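Local coordinates for CobC (Shigella flexneri 2a, PDB 6NRU), which probably removes the 5'-phosphate from adenosylcobalamin 5'-phosphate and from alpha-ribazole 5'-phosphate in vitamin B12 assembly, as a histidine phosphatase, at residues Q62-A65 with R66-S70; I164-P167 with A168-W172. All blocks are in the same frame, centred on the assembly; numbering follows the deposited sequence.

Contact 1 (Q62-A65 with R66-S70); sequences QHTA and RLVLS
Successive turns of one helix, 59-69, meet here: His63 sits against Arg66 and Leu67 three and four residues on, and Thr64 against Val68. Four i to i+4 backbone bonds join the turns, the amides of Arg66 to Leu69 donating to the carbonyls of Gln62 to Ala65; that from Leu67 N to His63 O is the longest, at 3.3 Å. With its CG anti to the backbone N (chi1 -170°), the His63 ring lies beside the next turn. There His63 CD2 lies over one face of the Arg66 guanidinium. Arg66 NH2 is 3.6 Å from His63 CD2, and the ring and guanidinium planes are 11° apart. Leu67 CD1 approaches the same ring obliquely, 3.6 Å from His63 CD2. Thr64 and Val68 run side by side, Thr64 CG2 to Val68 CG2 at 4.0 Å, while Thr64 OG1 bonds to Arg60 O within the helix. Leu67 and His63 pack on Ile35 of helix 32-44, whereas Ala65 touches Cys55 and Leu69 touches Val53 of strand 52-55. Leu69 also reaches Val76 of strand 76-78, so the helix, as the beta-alpha-beta crossover between these two parallel strands, packs against both.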
# COMPACT_ATOMS: atom_id res chain seq x y z
N GLN A 62 -7.14 -4.07 -6.38
CA GLN A 62 -8.28 -4.97 -6.41
C GLN A 62 -7.99 -6.21 -7.26
O GLN A 62 -8.40 -7.32 -6.90
CB GLN A 62 -9.51 -4.24 -6.92
CG GLN A 62 -9.90 -3.05 -6.06
CD GLN A 62 -11.23 -2.46 -6.45
OE1 GLN A 62 -12.28 -3.02 -6.16
NE2 GLN A 62 -11.19 -1.31 -7.12
N HIS A 63 -7.29 -6.03 -8.38
CA HIS A 63 -6.85 -7.18 -9.17
C HIS A 63 -5.99 -8.11 -8.32
O HIS A 63 -6.12 -9.34 -8.41
CB HIS A 63 -6.08 -6.70 -10.40
CG HIS A 63 -5.78 -7.79 -11.39
ND1 HIS A 63 -5.20 -7.54 -12.61
CD2 HIS A 63 -6.00 -9.12 -11.35
CE1 HIS A 63 -5.06 -8.67 -13.28
NE2 HIS A 63 -5.54 -9.65 -12.53
N THR A 64 -5.12 -7.54 -7.49
CA THR A 64 -4.31 -8.36 -6.59
C THR A 64 -5.18 -9.06 -5.56
O THR A 64 -5.04 -10.27 -5.33
CB THR A 64 -3.25 -7.49 -5.92
OG1 THR A 64 -2.24 -7.12 -6.88
CG2 THR A 64 -2.59 -8.24 -4.76
N ALA A 65 -6.10 -8.32 -4.93
CA ALA A 65 -6.95 -8.91 -3.90
C ALA A 65 -7.80 -10.05 -4.46
O ALA A 65 -8.11 -11.00 -3.73
CB ALA A 65 -7.83 -7.84 -3.27
N ARG A 66 -8.19 -9.97 -5.73
CA ARG A 66 -8.93 -11.06 -6.34
C ARG A 66 -8.08 -12.31 -6.45
O ARG A 66 -8.53 -13.42 -6.13
CB ARG A 66 -9.44 -10.64 -7.73
CG ARG A 66 -10.84 -10.04 -7.76
CD ARG A 66 -11.06 -9.26 -9.05
NE ARG A 66 -10.43 -9.92 -10.19
CZ ARG A 66 -9.92 -9.28 -11.24
NH1 ARG A 66 -9.97 -7.96 -11.31
NH2 ARG A 66 -9.36 -9.98 -12.23
N LEU A 67 -6.82 -12.16 -6.88
CA LEU A 67 -5.97 -13.32 -7.11
C LEU A 67 -5.54 -13.96 -5.80
O LEU A 67 -5.44 -15.19 -5.70
CB LEU A 67 -4.75 -12.91 -7.94
CG LEU A 67 -5.10 -12.36 -9.33
CD1 LEU A 67 -3.91 -11.63 -9.94
CD2 LEU A 67 -5.56 -13.49 -10.23
N VAL A 68 -5.26 -13.15 -4.78
CA VAL A 68 -4.91 -13.71 -3.48
C VAL A 68 -6.09 -14.44 -2.87
O VAL A 68 -5.94 -15.51 -2.27
CB VAL A 68 -4.38 -12.60 -2.55
CG1 VAL A 68 -3.98 -13.17 -1.20
CG2 VAL A 68 -3.21 -11.87 -3.20
N LEU A 69 -7.25 -13.82 -2.93
CA LEU A 69 -8.47 -14.40 -2.42
C LEU A 69 -8.99 -15.60 -3.17
O LEU A 69 -9.45 -16.52 -2.55
CB LEU A 69 -9.55 -13.35 -2.30
CG LEU A 69 -9.35 -12.41 -1.12
CD1 LEU A 69 -10.69 -11.94 -0.61
CD2 LEU A 69 -8.57 -13.10 -0.03
N SER A 70 -8.95 -15.59 -4.50
CA SER A 70 -9.44 -16.72 -5.29
C SER A 70 -10.92 -17.09 -5.01
O SER A 70 -11.80 -16.26 -5.13
CB SER A 70 -8.49 -17.92 -5.26
OG SER A 70 -9.04 -19.07 -5.84

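Contact 2 (I164-P167 with A168-W172); sequences IGMP and AESMW
One carbonyl oxygen, Pro167 O, is gripped twice by the same residue, Ser170, through its hydroxyl and its backbone N. Ser170 OG donates over 2.9 Å to Pro167 O, tilted 21° from the carbonyl plane. Ser170 N comes from the same face but stands above that plane, not on a lone pair; at 3.3 Å from Pro167 O, with an N-H...O angle of 140°, it makes the longer and more bent bond. The hydroxyl gets there because chi1 of 58° sets OG between the backbone N and the carbonyl carbon of its own residue, turned back toward Pro167. Side chain and amide together tie Ser170 to the carbonyl three residues earlier, closing a turn over Ala168 and Glu169. The side chain of selenomethionine Met166 also packs against this hydroxyl: Met166 CB lies 3.2 Å from Ser170 OG, and the chain, bent at chi3, brings Met166 CE to 3.6 Å from Ser170 OG. Gly165, with positive phi, is the C-prime residue of the Schellman motif ending helix 153-163, and Arg162 of that helix bonds to Met166 O. Ala168 and Met171 rest on Leu158 of helix 153-163 and Phe124 of helix 124-136, while the Trp172 ring meets Trp113 edge-to-face.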
# COMPACT_ATOMS: atom_id res chain seq x y z
N ILE A 164 3.77 2.11 14.95
CA ILE A 164 4.75 1.84 15.99
C ILE A 164 5.24 3.16 16.58
O ILE A 164 6.21 3.19 17.35
CB ILE A 164 5.90 0.97 15.47
CG1 ILE A 164 6.78 1.73 14.48
CG2 ILE A 164 5.37 -0.27 14.79
CD1 ILE A 164 7.90 0.87 13.90
N GLY A 165 4.58 4.26 16.23
CA GLY A 165 4.80 5.52 16.90
C GLY A 165 5.91 6.38 16.36
O GLY A 165 6.49 7.18 17.11
N MSE A 166 6.24 6.25 15.08
CA MSE A 166 7.27 7.08 14.47
C MSE A 166 6.67 8.17 13.58
O MSE A 166 5.55 8.02 13.09
CB MSE A 166 8.25 6.24 13.66
CG MSE A 166 8.75 4.97 14.32
SE MSE A 166 9.68 3.81 13.06
CE MSE A 166 11.38 4.72 12.98
N PRO A 167 7.42 9.25 13.36
CA PRO A 167 6.94 10.31 12.46
C PRO A 167 6.77 9.80 11.04
O PRO A 167 7.30 8.76 10.65
CB PRO A 167 8.04 11.38 12.54
CG PRO A 167 9.24 10.66 13.03
CD PRO A 167 8.72 9.60 13.96
N ALA A 168 6.01 10.57 10.26
CA ALA A 168 5.71 10.16 8.89
C ALA A 168 6.96 10.06 8.03
O ALA A 168 6.99 9.30 7.06
CB ALA A 168 4.70 11.12 8.27
N GLU A 169 8.00 10.82 8.37
CA GLU A 169 9.21 10.85 7.55
C GLU A 169 9.92 9.50 7.55
O GLU A 169 10.48 9.08 6.52
CB GLU A 169 10.16 11.94 8.04
CG GLU A 169 11.57 11.83 7.50
CD GLU A 169 12.44 13.02 7.87
OE1 GLU A 169 12.27 13.57 8.97
OE2 GLU A 169 13.30 13.41 7.04
N SER A 170 9.90 8.80 8.68
CA SER A 170 10.61 7.53 8.82
C SER A 170 9.86 6.35 8.21
O SER A 170 10.13 5.20 8.57
CB SER A 170 10.90 7.26 10.30
OG SER A 170 9.70 7.23 11.04
N MSE A 171 8.92 6.60 7.30
CA MSE A 171 8.23 5.53 6.60
C MSE A 171 9.20 4.76 5.71
O MSE A 171 8.95 3.62 5.34
CB MSE A 171 7.09 6.08 5.75
CG MSE A 171 7.54 7.14 4.76
SE MSE A 171 6.08 7.80 3.66
CE MSE A 171 6.02 6.40 2.30
N TRP A 172 10.31 5.41 5.37
CA TRP A 172 11.27 4.85 4.43
C TRP A 172 12.24 3.86 5.07
O TRP A 172 13.11 3.34 4.37
CB TRP A 172 12.05 5.98 3.76
CG TRP A 172 11.15 6.94 3.05
CD1 TRP A 172 10.82 8.20 3.45
CD2 TRP A 172 10.44 6.70 1.83
NE1 TRP A 172 9.96 8.77 2.55
CE2 TRP A 172 9.71 7.87 1.55
CE3 TRP A 172 10.36 5.62 0.95
CZ2 TRP A 172 8.90 7.99 0.42
CZ3 TRP A 172 9.56 5.74 -0.17
CH2 TRP A 172 8.84 6.91 -0.43

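Contact 1 closes before contact 2 opens along the chain, and the two lie on opposite sides of its centre, their centres 28 Å apart and their nearest atoms about 18 Å apart. Contact 1 belongs to helix 59-69, which links strands 52-55 and 76-78 at one end of the six-stranded mixed sheet; contact 2 occupies the loop between helix 153-163 and strand 181-187. Both belong to the histidine phosphatase fold. The side chain of Thr64 is about 4 Å from that of His11, the probable phosphohistidine, and that of Met171 about 7 Å from that of Glu84, so two elements far apart in sequence each place a side chain near a probable catalytic residue.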